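Local atomic coordinates of xyloglucanase (Paenibacillus pabuli, PDB entry 2JEP), a protein that hydrolyses xyloglucan, a polysaccharide of the plant cell wall, as an endo-acting glycoside hydrolase of family 5 with a TIM-barrel fold. Residues A[72-77]-A[377-382]; A[186-191]-A[226-231]; A[209-214]-A[243-248]; A[268-273]-A[291-296]. All coordinates share one frame; numbering follows the deposited sequence. Where two conformers were deposited one is given.

Contact 1 (A[72-77]-A[377-382]); sequences PELIKK and SNNTVT
Lys77 and Asn379 meet with their polar groups joined through water rather than directly: the end of the Lys77 side chain passes the backbone carbonyl of Asn379 with its methylene CE nearest, 3.2 Å from Asn379 O, while NZ stands at 3.7 Å. A water closes the gap, accepting from Lys77 NZ and donating to Asn379 O at 2.8 Å. A second water takes Lys77 NZ at 3.1 Å and also accepts from Val381 N, so the charged tip is tied by two solvent bridges to two backbone atoms of 377-382, Asn379 O and Val381 N. The bend that brings it there lies at chi2 (74°), the rest of the lysine chain being extended. Along its flank, Lys77 CE rests on Val381 CG2 at 3.9 Å, the two side chains crossing at about a right angle.

The partner is the return arm of a small antiparallel hairpin, strands 374-375 and 380-381, in which Asn379 and Thr380 both face Asn375 as a G1 beta bulge; the positive backbone angles of Asn379 (phi 49°, psi 51°) fit its first position. From this bulge the Asn379 side chain reaches the helix 72-80. Its amide sits against the helix surface, with OD1 3.3 Å from Leu74 CA and ND2 3.4 Å from Glu73 CB. The carboxylate of Glu73 leads away from this amide, leaving its CB to do the touching. Beyond Lys77 and Val381, Phe374 of the other hairpin strand touches both side chains, while Ile75 turns to the helix 106-120.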
loop_
_atom_site.group_PDB
_atom_site.type_symbol
_atom_site.label_atom_id
_atom_site.label_comp_id
_atom_site.label_asym_id
_atom_site.label_seq_id
_atom_site.Cartn_x
_atom_site.Cartn_y
_atom_site.Cartn_z
ATOM N N PRO A 72 -10.018 11.887 13.989
ATOM C CA PRO A 72 -8.902 11.365 14.747
ATOM C C PRO A 72 -9.256 10.143 15.584
ATOM O O PRO A 72 -8.396 9.298 15.859
ATOM C CB PRO A 72 -8.471 12.545 15.633
ATOM C CG PRO A 72 -9.341 13.631 15.340
ATOM C CD PRO A 72 -10.294 13.298 14.265
ATOM N N GLU A 73 -10.521 10.047 15.997
ATOM C CA GLU A 73 -10.954 8.935 16.833
ATOM C C GLU A 73 -10.769 7.586 16.135
ATOM O O GLU A 73 -10.480 6.593 16.787
ATOM C CB GLU A 73 -12.411 9.102 17.261
ATOM C CG GLU A 73 -12.632 10.228 18.298
ATOM C CD GLU A 73 -12.703 11.629 17.735
ATOM O OE1 GLU A 73 -12.601 11.847 16.521
ATOM O OE2 GLU A 73 -12.879 12.543 18.571
ATOM N N LEU A 74 -10.972 7.532 14.828
ATOM C CA LEU A 74 -10.769 6.275 14.099
ATOM C C LEU A 74 -9.318 5.836 14.202
ATOM O O LEU A 74 -9.013 4.674 14.479
ATOM C CB LEU A 74 -11.205 6.407 12.633
ATOM C CG LEU A 74 -10.981 5.172 11.767
ATOM C CD1 LEU A 74 -11.691 3.912 12.315
ATOM C CD2 LEU A 74 -11.381 5.460 10.315
ATOM N N ILE A 75 -8.411 6.771 13.976
ATOM C CA ILE A 75 -6.995 6.442 14.010
ATOM C C ILE A 75 -6.562 6.033 15.422
ATOM O O ILE A 75 -5.783 5.089 15.591
ATOM C CB ILE A 75 -6.153 7.615 13.483
ATOM C CG1 ILE A 75 -6.558 7.997 12.037
ATOM C CG2 ILE A 75 -4.666 7.277 13.544
ATOM C CD1 ILE A 75 -6.666 6.805 11.039
ATOM N N LYS A 76 -7.137 6.673 16.441
ATOM C CA LYS A 76 -6.853 6.277 17.812
ATOM C C LYS A 76 -7.336 4.864 18.097
ATOM O O LYS A 76 -6.664 4.116 18.825
ATOM C CB LYS A 76 -7.440 7.283 18.799
ATOM C CG LYS A 76 -6.684 8.589 18.824
ATOM C CD LYS A 76 -7.277 9.554 19.843
ATOM C CE LYS A 76 -6.439 10.827 19.968
ATOM N NZ LYS A 76 -7.214 11.977 20.525
ATOM N N LYS A 77 -8.475 4.489 17.537
ATOM C CA LYS A 77 -9.016 3.136 17.723
ATOM C C LYS A 77 -8.119 2.088 17.070
ATOM O O LYS A 77 -7.850 1.021 17.648
ATOM C CB LYS A 77 -10.432 3.080 17.153
ATOM C CG LYS A 77 -11.226 1.843 17.478
ATOM C CD LYS A 77 -11.691 1.841 18.929
ATOM C CE LYS A 77 -12.388 0.534 19.262
ATOM N NZ LYS A 77 -12.831 0.502 20.682
ATOM N N SER A 377 -18.517 4.175 11.439
ATOM C CA SER A 377 -19.605 5.002 11.971
ATOM C C SER A 377 -19.587 5.184 13.464
ATOM O O SER A 377 -20.079 6.208 13.919
ATOM C CB SER A 377 -20.935 4.376 11.621
ATOM O OG SER A 377 -21.063 4.439 10.247
ATOM N N ASN A 378 -19.071 4.214 14.246
ATOM C CA ASN A 378 -18.986 4.346 15.731
ATOM C C ASN A 378 -17.688 3.953 16.414
ATOM O O ASN A 378 -17.651 3.844 17.649
ATOM C CB ASN A 378 -20.185 3.698 16.431
ATOM C CG ASN A 378 -20.254 2.226 16.226
ATOM O OD1 ASN A 378 -21.298 1.580 16.457
ATOM N ND2 ASN A 378 -19.161 1.665 15.810
ATOM N N ASN A 379 -16.627 3.756 15.640
ATOM C CA ASN A 379 -15.347 3.346 16.160
ATOM C C ASN A 379 -15.474 2.194 17.058
ATOM O O ASN A 379 -14.891 2.167 18.142
ATOM C CB ASN A 379 -14.637 4.474 16.903
ATOM C CG ASN A 379 -14.351 5.571 16.021
ATOM O OD1 ASN A 379 -13.842 5.323 14.966
ATOM N ND2 ASN A 379 -14.792 6.815 16.363
ATOM N N THR A 380 -16.169 1.178 16.558
ATOM C CA THR A 380 -16.197 -0.068 17.248
ATOM C C THR A 380 -15.439 -1.100 16.432
ATOM O O THR A 380 -15.303 -0.989 15.205
ATOM C CB THR A 380 -17.628 -0.538 17.493
ATOM O OG1 THR A 380 -18.311 -0.628 16.246
ATOM C CG2 THR A 380 -18.355 0.433 18.459
ATOM N N VAL A 381 -14.922 -2.076 17.127
ATOM C CA VAL A 381 -14.325 -3.230 16.473
ATOM C C VAL A 381 -15.410 -4.134 15.933
ATOM O O VAL A 381 -16.347 -4.448 16.654
ATOM C CB VAL A 381 -13.471 -4.034 17.486
ATOM C CG1 VAL A 381 -12.956 -5.328 16.873
ATOM C CG2 VAL A 381 -12.302 -3.167 18.023
ATOM N N THR A 382 -15.283 -4.575 14.687
ATOM C CA THR A 382 -16.217 -5.533 14.125
ATOM C C THR A 382 -15.610 -6.925 13.867
ATOM O O THR A 382 -16.351 -7.888 13.658
ATOM C CB THR A 382 -16.804 -5.019 12.805
ATOM O OG1 THR A 382 -15.715 -4.686 11.951
ATOM C CG2 THR A 382 -17.716 -3.805 13.043
HETATM O O HOH W 1 -14.942 -1.766 20.309
HETATM O O HOH W 2 -14.628 3.160 20.769
#

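Contact 2 (A[186-191]-A[226-231]); sequences GNYGNP and GWNTNI
Pro191 sets its CB over one face of the Trp227 indole, 3.6 Å from the centroid of the five-membered ring and only 13° off its normal, with the proline ring tilted to the indole plane. This is a CH-pi contact placed almost over the middle of the indole; Pro191 CG reaches the same pyrrole side, 4.0 Å from Trp227 CD1. At the indole edge the contact becomes polar. A water in the ring plane accepts from Trp227 NE1 at 2.9 Å and lies within donating distance of Asn187 O (2.7 Å) and Gly189 O. A second water is near the same two carbonyls but is held only weakly by NE1, so the loop is joined to the tryptophan edge largely through solvent.

Farther along, Asn228 ND2 approaches Tyr188 CE2 to 3.7 Å, the amide and ring planes 66° apart. Both segments follow barrel strands at their C-terminal ends: 186-191 comes after strand 175-178, and the loop 226-231 after strand 222-225. That is the end of a TIM barrel where the active site lies, and the contact therefore joins two successive loops of that rim.

In the next shell, the turn carrying the two carbonyls is shaped by an Asx turn, in which Gly189 N donates to Asn187 OD1 at 2.6 Å. The indole is directed at Pro191 by a first torsion that sets CG anti to the backbone nitrogen (chi1 -174°). Tyr196 of helix 193-211 meets its ring and takes the Trp227 backbone NH on its hydroxyl. Tyr233 OH bonds both Tyr188 O and Asn190 OD1, linking the 186-191 loop to helix 231-235.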
loop_
_atom_site.group_PDB
_atom_site.type_symbol
_atom_site.label_atom_id
_atom_site.label_comp_id
_atom_site.label_asym_id
_atom_site.label_seq_id
_atom_site.Cartn_x
_atom_site.Cartn_y
_atom_site.Cartn_z
ATOM N N GLY A 186 -3.063 -2.869 -17.332
ATOM C CA GLY A 186 -4.325 -3.637 -17.331
ATOM C C GLY A 186 -4.241 -5.133 -17.579
ATOM O O GLY A 186 -5.242 -5.861 -17.355
ATOM N N ASN A 187 -3.104 -5.600 -18.078
ATOM C CA ASN A 187 -2.896 -6.982 -18.487
ATOM C C ASN A 187 -2.192 -7.721 -17.359
ATOM O O ASN A 187 -1.200 -7.236 -16.830
ATOM C CB ASN A 187 -2.017 -6.941 -19.764
ATOM C CG ASN A 187 -1.509 -8.311 -20.243
ATOM O OD1 ASN A 187 -1.685 -9.350 -19.605
ATOM N ND2 ASN A 187 -0.815 -8.280 -21.385
ATOM N N TYR A 188 -2.720 -8.893 -16.995
ATOM C CA TYR A 188 -2.195 -9.677 -15.859
ATOM C C TYR A 188 -1.103 -10.650 -16.223
ATOM O O TYR A 188 -0.580 -11.362 -15.317
ATOM C CB TYR A 188 -3.335 -10.426 -15.180
ATOM C CG TYR A 188 -4.170 -9.468 -14.424
ATOM C CD1 TYR A 188 -5.250 -8.834 -15.020
ATOM C CD2 TYR A 188 -3.862 -9.159 -13.107
ATOM C CE1 TYR A 188 -6.014 -7.932 -14.308
ATOM C CE2 TYR A 188 -4.599 -8.269 -12.409
ATOM C CZ TYR A 188 -5.664 -7.648 -13.005
ATOM O OH TYR A 188 -6.427 -6.760 -12.315
ATOM N N GLY A 189 -0.758 -10.681 -17.511
ATOM C CA GLY A 189 0.326 -11.495 -18.006
ATOM C C GLY A 189 1.631 -10.742 -17.934
ATOM O O GLY A 189 1.759 -9.735 -17.243
ATOM N N ASN A 190 2.629 -11.261 -18.612
ATOM C CA ASN A 190 3.986 -10.783 -18.458
ATOM C C ASN A 190 4.035 -9.314 -18.878
ATOM O O ASN A 190 3.437 -8.907 -19.885
ATOM C CB ASN A 190 4.983 -11.604 -19.279
ATOM C CG ASN A 190 5.149 -13.043 -18.770
ATOM O OD1 ASN A 190 4.603 -13.429 -17.744
ATOM N ND2 ASN A 190 5.933 -13.831 -19.504
ATOM N N PRO A 191 4.753 -8.502 -18.110
ATOM C CA PRO A 191 4.846 -7.076 -18.407
ATOM C C PRO A 191 5.564 -6.742 -19.696
ATOM O O PRO A 191 6.630 -7.273 -20.013
ATOM C CB PRO A 191 5.662 -6.517 -17.253
ATOM C CG PRO A 191 6.012 -7.625 -16.414
ATOM C CD PRO A 191 5.442 -8.863 -16.869
ATOM N N GLY A 226 7.199 -2.438 -7.900
ATOM C CA GLY A 226 7.319 -2.883 -9.275
ATOM C C GLY A 226 5.954 -3.036 -9.927
ATOM O O GLY A 226 4.967 -2.438 -9.510
ATOM N N TRP A 227 5.912 -3.818 -10.995
ATOM C CA TRP A 227 4.746 -3.933 -11.858
ATOM C C TRP A 227 3.530 -4.488 -11.119
ATOM O O TRP A 227 3.557 -5.624 -10.633
ATOM C CB TRP A 227 5.095 -4.868 -13.015
ATOM C CG TRP A 227 4.064 -4.984 -14.077
ATOM C CD1 TRP A 227 3.104 -5.941 -14.205
ATOM C CD2 TRP A 227 3.950 -4.146 -15.230
ATOM N NE1 TRP A 227 2.395 -5.747 -15.356
ATOM C CE2 TRP A 227 2.884 -4.645 -16.007
ATOM C CE3 TRP A 227 4.645 -3.016 -15.685
ATOM C CZ2 TRP A 227 2.499 -4.070 -17.208
ATOM C CZ3 TRP A 227 4.269 -2.445 -16.872
ATOM C CH2 TRP A 227 3.201 -2.967 -17.625
ATOM N N ASN A 228 2.470 -3.683 -11.062
ATOM C CA ASN A 228 1.193 -4.103 -10.467
ATOM C C ASN A 228 1.340 -4.644 -9.052
ATOM O O ASN A 228 0.523 -5.455 -8.628
ATOM C CB ASN A 228 0.445 -5.117 -11.324
ATOM C CG ASN A 228 -1.024 -5.123 -11.019
ATOM O OD1 ASN A 228 -1.584 -4.101 -10.573
ATOM N ND2 ASN A 228 -1.672 -6.249 -11.288
ATOM N N THR A 229 2.333 -4.168 -8.314
ATOM C CA THR A 229 2.630 -4.649 -6.956
ATOM C C THR A 229 2.713 -6.187 -6.886
ATOM O O THR A 229 2.471 -6.788 -5.846
ATOM C CB THR A 229 1.710 -4.070 -5.872
ATOM O OG1 THR A 229 0.358 -4.440 -6.104
ATOM C CG2 THR A 229 1.843 -2.554 -5.776
ATOM N N ASN A 230 3.108 -6.797 -8.005
ATOM C CA ASN A 230 3.115 -8.256 -8.121
ATOM C C ASN A 230 4.493 -8.806 -7.751
ATOM O O ASN A 230 5.501 -8.457 -8.393
ATOM C CB ASN A 230 2.759 -8.612 -9.568
ATOM C CG ASN A 230 2.716 -10.083 -9.834
ATOM O OD1 ASN A 230 3.720 -10.742 -9.911
ATOM N ND2 ASN A 230 1.523 -10.589 -10.013
ATOM N N ILE A 231 4.534 -9.706 -6.770
ATOM C CA ILE A 231 5.820 -10.262 -6.326
ATOM C C ILE A 231 6.618 -10.896 -7.473
ATOM O O ILE A 231 7.773 -10.546 -7.697
ATOM C CB ILE A 231 5.615 -11.265 -5.169
ATOM C CG1 ILE A 231 5.239 -10.495 -3.880
ATOM C CG2 ILE A 231 6.867 -12.114 -4.946
ATOM C CD1 ILE A 231 4.821 -11.381 -2.693
HETATM O O HOH W 3 1.274 -7.106 -18.131
HETATM O O HOH W 4 0.726 -8.087 -15.104
#

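Contact 3 (A[209-214]-A[243-248]); sequences TVRQTG and PTDNYR
Arg211 and Asp245 form the ionic part of this contact, a side-on salt bridge in which two nitrogens each take one carboxylate oxygen. Arg211 NE donates to Asp245 OD1 at 2.9 Å with an N-H...O angle of 164°, and Arg211 NH2 donates to Asp245 OD2 at 2.8 Å. Both oxygens use their syn lone pairs, and the guanidinium and carboxylate planes differ by 12°, so the groups share nearly one plane. The arginine chain bends at chi2 (-47°), turning its NE edge to the acid. The remaining nitrogen, NH1, bonds the backbone oxygens of Arg220 and Asn217, and NH2 adds a weak bond to Arg258 O. This should hold the guanidinium against rotation.

Stacking in the outer part is provisional, because Gln212 has a second conformer. In one modelled conformer its flat end lies over one face of the Tyr247 ring, nearly parallel to it, with Gln212 CG 3.8 Å from Tyr247 CD1.

Van der Waals contacts complete the contact: Arg211 CB lies 3.5 Å from Tyr247 O and 3.7 Å from Tyr247 CB, and Arg211 NE passes Arg248 CB at 3.8 Å. Asp245 and Arg248 are the ends of a type I beta turn, which brings acid, ring and aliphatic stem together around the arginine.

Arg211 lies in the C-terminal part of helix 193-211, and the turn belongs to the loop running from helix 231-235 to strand 259-265. The contact thus fastens that loop to the C-terminal part of the helix, with Arg211 also touching Leu222 of barrel strand 222-225 and Asp245 touching Ile259 of the next strand.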
loop_
_atom_site.group_PDB
_atom_site.type_symbol
_atom_site.label_atom_id
_atom_site.label_comp_id
_atom_site.label_asym_id
_atom_site.label_seq_id
_atom_site.Cartn_x
_atom_site.Cartn_y
_atom_site.Cartn_z
ATOM N N THR A 209 13.210 13.789 -7.314
ATOM C CA THR A 209 12.430 14.987 -7.065
ATOM C C THR A 209 12.229 15.205 -5.575
ATOM O O THR A 209 12.406 16.314 -5.066
ATOM C CB THR A 209 11.054 14.888 -7.791
ATOM O OG1 THR A 209 11.261 14.815 -9.208
ATOM C CG2 THR A 209 10.162 16.062 -7.483
ATOM N N VAL A 210 11.836 14.152 -4.867
ATOM C CA VAL A 210 11.620 14.286 -3.427
ATOM C C VAL A 210 12.899 14.720 -2.726
ATOM O O VAL A 210 12.863 15.596 -1.846
ATOM C CB VAL A 210 11.074 12.965 -2.830
ATOM C CG1 VAL A 210 11.172 12.978 -1.299
ATOM C CG2 VAL A 210 9.646 12.743 -3.321
ATOM N N ARG A 211 14.028 14.110 -3.079
ATOM C CA ARG A 211 15.260 14.428 -2.368
ATOM C C ARG A 211 15.634 15.899 -2.518
ATOM O O ARG A 211 16.241 16.461 -1.623
ATOM C CB ARG A 211 16.426 13.582 -2.879
ATOM C CG ARG A 211 16.343 12.092 -2.634
ATOM C CD ARG A 211 15.962 11.711 -1.248
ATOM N NE ARG A 211 16.031 10.284 -1.039
ATOM C CZ ARG A 211 15.492 9.676 0.000
ATOM N NH1 ARG A 211 14.774 10.367 0.879
ATOM N NH2 ARG A 211 15.643 8.368 0.124
ATOM N N GLN A 212 15.309 16.495 -3.655
ATOM C CA GLN A 212 15.734 17.875 -3.929
ATOM C C GLN A 212 14.782 18.929 -3.365
ATOM O O GLN A 212 15.021 20.131 -3.532
ATOM C CB GLN A 212 15.950 18.059 -5.414
ATOM C CG GLN A 212 17.097 17.221 -5.929
ATOM C CD GLN A 212 17.238 17.340 -7.411
ATOM O OE1 GLN A 212 16.734 16.503 -8.160
ATOM N NE2 GLN A 212 17.887 18.408 -7.856
ATOM N N THR A 213 13.713 18.498 -2.715
ATOM C CA THR A 213 12.955 19.415 -1.926
ATOM C C THR A 213 13.648 19.542 -0.585
ATOM O O THR A 213 14.615 18.833 -0.279
ATOM C CB THR A 213 11.483 18.999 -1.763
ATOM O OG1 THR A 213 11.406 17.756 -1.049
ATOM C CG2 THR A 213 10.814 18.869 -3.138
ATOM N N GLY A 214 13.134 20.448 0.221
ATOM C CA GLY A 214 13.730 20.743 1.487
ATOM C C GLY A 214 13.482 19.776 2.621
ATOM O O GLY A 214 12.927 18.679 2.485
ATOM N N PRO A 243 15.965 2.095 -8.143
ATOM C CA PRO A 243 16.390 3.447 -8.436
ATOM C C PRO A 243 17.733 3.783 -7.811
ATOM O O PRO A 243 18.078 3.230 -6.774
ATOM C CB PRO A 243 15.298 4.305 -7.802
ATOM C CG PRO A 243 14.675 3.467 -6.806
ATOM C CD PRO A 243 14.804 2.065 -7.239
ATOM N N THR A 244 18.473 4.700 -8.424
ATOM C CA THR A 244 19.604 5.311 -7.753
ATOM C C THR A 244 19.054 6.367 -6.788
ATOM O O THR A 244 17.904 6.773 -6.889
ATOM C CB THR A 244 20.566 5.986 -8.767
ATOM O OG1 THR A 244 19.870 6.992 -9.522
ATOM C CG2 THR A 244 21.157 4.958 -9.739
ATOM N N ASP A 245 19.879 6.836 -5.863
ATOM C CA ASP A 245 19.422 7.831 -4.895
ATOM C C ASP A 245 20.550 8.816 -4.606
ATOM O O ASP A 245 20.910 9.074 -3.462
ATOM C CB ASP A 245 18.933 7.101 -3.631
ATOM C CG ASP A 245 18.042 7.963 -2.734
ATOM O OD1 ASP A 245 17.726 9.117 -3.082
ATOM O OD2 ASP A 245 17.651 7.450 -1.669
ATOM N N ASN A 246 21.082 9.386 -5.682
ATOM C CA ASN A 246 22.301 10.193 -5.572
ATOM C C ASN A 246 22.089 11.591 -5.000
ATOM O O ASN A 246 23.059 12.262 -4.631
ATOM C CB ASN A 246 23.002 10.274 -6.920
ATOM C CG ASN A 246 23.501 8.947 -7.401
ATOM O OD1 ASN A 246 23.311 8.592 -8.595
ATOM N ND2 ASN A 246 24.137 8.201 -6.523
ATOM N N TYR A 247 20.834 12.041 -4.901
ATOM C CA TYR A 247 20.522 13.336 -4.289
ATOM C C TYR A 247 20.175 13.250 -2.807
ATOM O O TYR A 247 19.810 14.264 -2.195
ATOM C CB TYR A 247 19.387 14.057 -5.035
ATOM C CG TYR A 247 19.741 14.351 -6.466
ATOM C CD1 TYR A 247 20.408 15.531 -6.805
ATOM C CD2 TYR A 247 19.458 13.442 -7.485
ATOM C CE1 TYR A 247 20.738 15.807 -8.123
ATOM C CE2 TYR A 247 19.799 13.697 -8.808
ATOM C CZ TYR A 247 20.441 14.887 -9.113
ATOM O OH TYR A 247 20.794 15.158 -10.413
ATOM N N ARG A 248 20.247 12.047 -2.229
ATOM C CA ARG A 248 19.877 11.854 -0.849
ATOM C C ARG A 248 20.890 12.529 0.064
ATOM O O ARG A 248 22.027 12.829 -0.333
ATOM C CB ARG A 248 19.780 10.364 -0.519
ATOM C CG ARG A 248 21.108 9.684 -0.365
ATOM C CD ARG A 248 20.948 8.208 -0.221
ATOM N NE ARG A 248 22.181 7.603 0.240
ATOM C CZ ARG A 248 22.314 6.333 0.568
ATOM N NH1 ARG A 248 21.298 5.485 0.432
ATOM N NH2 ARG A 248 23.480 5.902 1.010
#

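Contact 4 (A[268-273]-A[291-296]); sequences PWDFAG and KKSTWG
The indole of Trp295 receives Pro268 on one face: CB stands 3.9 Å from the centroid of the six-membered ring, 21° off the normal, a CH-pi contact offset toward the rim. Pro268 CB comes closest to Trp295 CZ2, at 3.7 Å. At the indole edge, in the plane, lie the hydroxyl of Thr294 and a water that accepts from Trp295 NE1 at 2.9 Å. That water also donates, weakly, to Asp270 OD2, and so links the rim of the tryptophan to the acid. Tyr300 meets the same indole edge-to-face.

Asp270 itself is gripped at both oxygens. Ser293 OG donates to Asp270 OD1 at 2.6 Å, coming from above the carboxylate plane by 36°, while a further water donates to OD2 and accepts from Thr294 N at 2.9 Å. The acid's CG sits between its backbone N and carbonyl carbon (chi1 60°), which turns the carboxylate to the 291-296 segment. The ring of Pro268, which follows a cis peptide bond, is wedged between partners: CG lies 3.4 Å from Ser293 OG, and CD is 3.3 Å from Gly296 O, an oxygen that accepts from Trp282 NE1.

Pro268 occupies the N-cap position of the short helix 269-272. The contact folds the loop leading into helix 298-313 back on helix 269-272, within the long excursion after barrel strand 259-265, at the C-terminal end of the strands of the TIM barrel.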
loop_
_atom_site.group_PDB
_atom_site.type_symbol
_atom_site.label_atom_id
_atom_site.label_comp_id
_atom_site.label_asym_id
_atom_site.label_seq_id
_atom_site.Cartn_x
_atom_site.Cartn_y
_atom_site.Cartn_z
ATOM N N PRO A 268 -4.570 -16.921 -2.736
ATOM C CA PRO A 268 -5.217 -17.075 -4.020
ATOM C C PRO A 268 -6.468 -16.232 -4.107
ATOM O O PRO A 268 -7.268 -16.190 -3.174
ATOM C CB PRO A 268 -5.562 -18.574 -4.065
ATOM C CG PRO A 268 -5.799 -18.916 -2.620
ATOM C CD PRO A 268 -4.911 -18.024 -1.807
ATOM N N TRP A 269 -6.633 -15.555 -5.240
ATOM C CA TRP A 269 -7.717 -14.585 -5.394
ATOM C C TRP A 269 -9.083 -15.207 -5.220
ATOM O O TRP A 269 -9.998 -14.574 -4.700
ATOM C CB TRP A 269 -7.639 -13.951 -6.777
ATOM C CG TRP A 269 -8.630 -12.852 -7.011
ATOM C CD1 TRP A 269 -9.708 -12.889 -7.848
ATOM C CD2 TRP A 269 -8.640 -11.564 -6.386
ATOM N NE1 TRP A 269 -10.394 -11.697 -7.783
ATOM C CE2 TRP A 269 -9.766 -10.873 -6.885
ATOM C CE3 TRP A 269 -7.833 -10.937 -5.417
ATOM C CZ2 TRP A 269 -10.064 -9.564 -6.511
ATOM C CZ3 TRP A 269 -8.144 -9.626 -5.040
ATOM C CH2 TRP A 269 -9.249 -8.958 -5.605
ATOM N N ASP A 270 -9.252 -16.452 -5.651
ATOM C CA ASP A 270 -10.538 -17.090 -5.543
ATOM C C ASP A 270 -11.056 -17.109 -4.101
ATOM O O ASP A 270 -12.254 -16.928 -3.879
ATOM C CB ASP A 270 -10.589 -18.455 -6.260
ATOM C CG ASP A 270 -9.601 -19.515 -5.751
ATOM O OD1 ASP A 270 -8.797 -19.270 -4.840
ATOM O OD2 ASP A 270 -9.644 -20.627 -6.369
ATOM N N PHE A 271 -10.144 -17.272 -3.145
ATOM C CA PHE A 271 -10.476 -17.126 -1.734
ATOM C C PHE A 271 -10.570 -15.683 -1.281
ATOM O O PHE A 271 -11.543 -15.282 -0.643
ATOM C CB PHE A 271 -9.423 -17.856 -0.869
ATOM C CG PHE A 271 -9.546 -17.584 0.603
ATOM C CD1 PHE A 271 -10.634 -18.047 1.320
ATOM C CD2 PHE A 271 -8.614 -16.795 1.254
ATOM C CE1 PHE A 271 -10.779 -17.752 2.682
ATOM C CE2 PHE A 271 -8.753 -16.476 2.598
ATOM C CZ PHE A 271 -9.851 -16.955 3.321
ATOM N N ALA A 272 -9.515 -14.918 -1.574
ATOM C CA ALA A 272 -9.311 -13.642 -0.904
ATOM C C ALA A 272 -10.124 -12.495 -1.470
ATOM O O ALA A 272 -10.495 -11.579 -0.714
ATOM C CB ALA A 272 -7.834 -13.267 -0.910
ATOM N N GLY A 273 -10.351 -12.500 -2.781
ATOM C CA GLY A 273 -10.965 -11.341 -3.405
ATOM C C GLY A 273 -12.123 -11.578 -4.356
ATOM O O GLY A 273 -12.879 -10.641 -4.656
ATOM N N LYS A 291 -14.623 -26.221 -0.751
ATOM C CA LYS A 291 -14.669 -24.798 -0.434
ATOM C C LYS A 291 -13.280 -24.184 -0.281
ATOM O O LYS A 291 -13.152 -23.042 0.147
ATOM C CB LYS A 291 -15.525 -24.587 0.815
ATOM C CG LYS A 291 -16.935 -25.181 0.675
ATOM C CD LYS A 291 -17.794 -24.925 1.929
ATOM C CE LYS A 291 -19.167 -25.559 1.847
ATOM N NZ LYS A 291 -20.051 -25.159 2.987
ATOM N N LYS A 292 -12.248 -24.950 -0.635
ATOM C CA LYS A 292 -10.842 -24.574 -0.461
ATOM C C LYS A 292 -10.199 -24.538 -1.841
ATOM O O LYS A 292 -10.507 -25.386 -2.696
ATOM C CB LYS A 292 -10.137 -25.624 0.404
ATOM C CG LYS A 292 -8.715 -25.313 0.759
ATOM C CD LYS A 292 -8.063 -26.503 1.491
ATOM C CE LYS A 292 -6.732 -26.137 2.057
ATOM N NZ LYS A 292 -6.055 -27.298 2.758
ATOM N N SER A 293 -9.296 -23.590 -2.078
ATOM C CA SER A 293 -8.592 -23.541 -3.357
ATOM C C SER A 293 -7.739 -24.802 -3.533
ATOM O O SER A 293 -7.470 -25.531 -2.578
ATOM C CB SER A 293 -7.672 -22.317 -3.415
ATOM O OG SER A 293 -8.353 -21.130 -3.051
ATOM N N THR A 294 -7.282 -25.025 -4.759
ATOM C CA THR A 294 -6.403 -26.163 -5.057
ATOM C C THR A 294 -4.935 -25.758 -5.099
ATOM O O THR A 294 -4.071 -26.604 -5.327
ATOM C CB THR A 294 -6.794 -26.818 -6.375
ATOM O OG1 THR A 294 -6.849 -25.825 -7.387
ATOM C CG2 THR A 294 -8.156 -27.500 -6.236
ATOM N N TRP A 295 -4.647 -24.479 -4.850
ATOM C CA TRP A 295 -3.295 -23.951 -4.897
ATOM C C TRP A 295 -3.277 -22.718 -3.956
ATOM O O TRP A 295 -4.300 -22.346 -3.380
ATOM C CB TRP A 295 -2.904 -23.564 -6.336
ATOM C CG TRP A 295 -3.672 -22.360 -6.821
ATOM C CD1 TRP A 295 -4.956 -22.342 -7.272
ATOM C CD2 TRP A 295 -3.230 -20.983 -6.830
ATOM N NE1 TRP A 295 -5.344 -21.058 -7.577
ATOM C CE2 TRP A 295 -4.303 -20.207 -7.318
ATOM C CE3 TRP A 295 -2.032 -20.340 -6.493
ATOM C CZ2 TRP A 295 -4.222 -18.817 -7.468
ATOM C CZ3 TRP A 295 -1.970 -18.968 -6.631
ATOM C CH2 TRP A 295 -3.056 -18.220 -7.123
ATOM N N GLY A 296 -2.102 -22.136 -3.786
ATOM C CA GLY A 296 -2.014 -20.873 -3.070
ATOM C C GLY A 296 -2.063 -20.984 -1.557
ATOM O O GLY A 296 -2.401 -20.019 -0.859
HETATM O O HOH W 5 -8.618 -23.187 -6.606
HETATM O O HOH W 6 -7.865 -20.146 -8.637
#

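From the N terminus, the chain first enters contact 1 on helix 72-80, but that contact closes only at the hairpin near the C terminus, so the other three are nested within its loop. Contact 2 opens in the loop after strand 175-178; contact 3 opens on helix 193-211 before contact 2 has closed after strand 222-225, and contact 3 closes at 243-248, before strand 259-265. These two therefore cross, binding successive strand-helix units of the barrel, with nearest atoms about 9 Å apart. Contact 4 follows in series, closing a local loop between strand 259-265 and helix 298-313; its nearest atoms are about 7 Å from contact 2. Contacts 3 and 4 lie on opposite sides of the chain's centre.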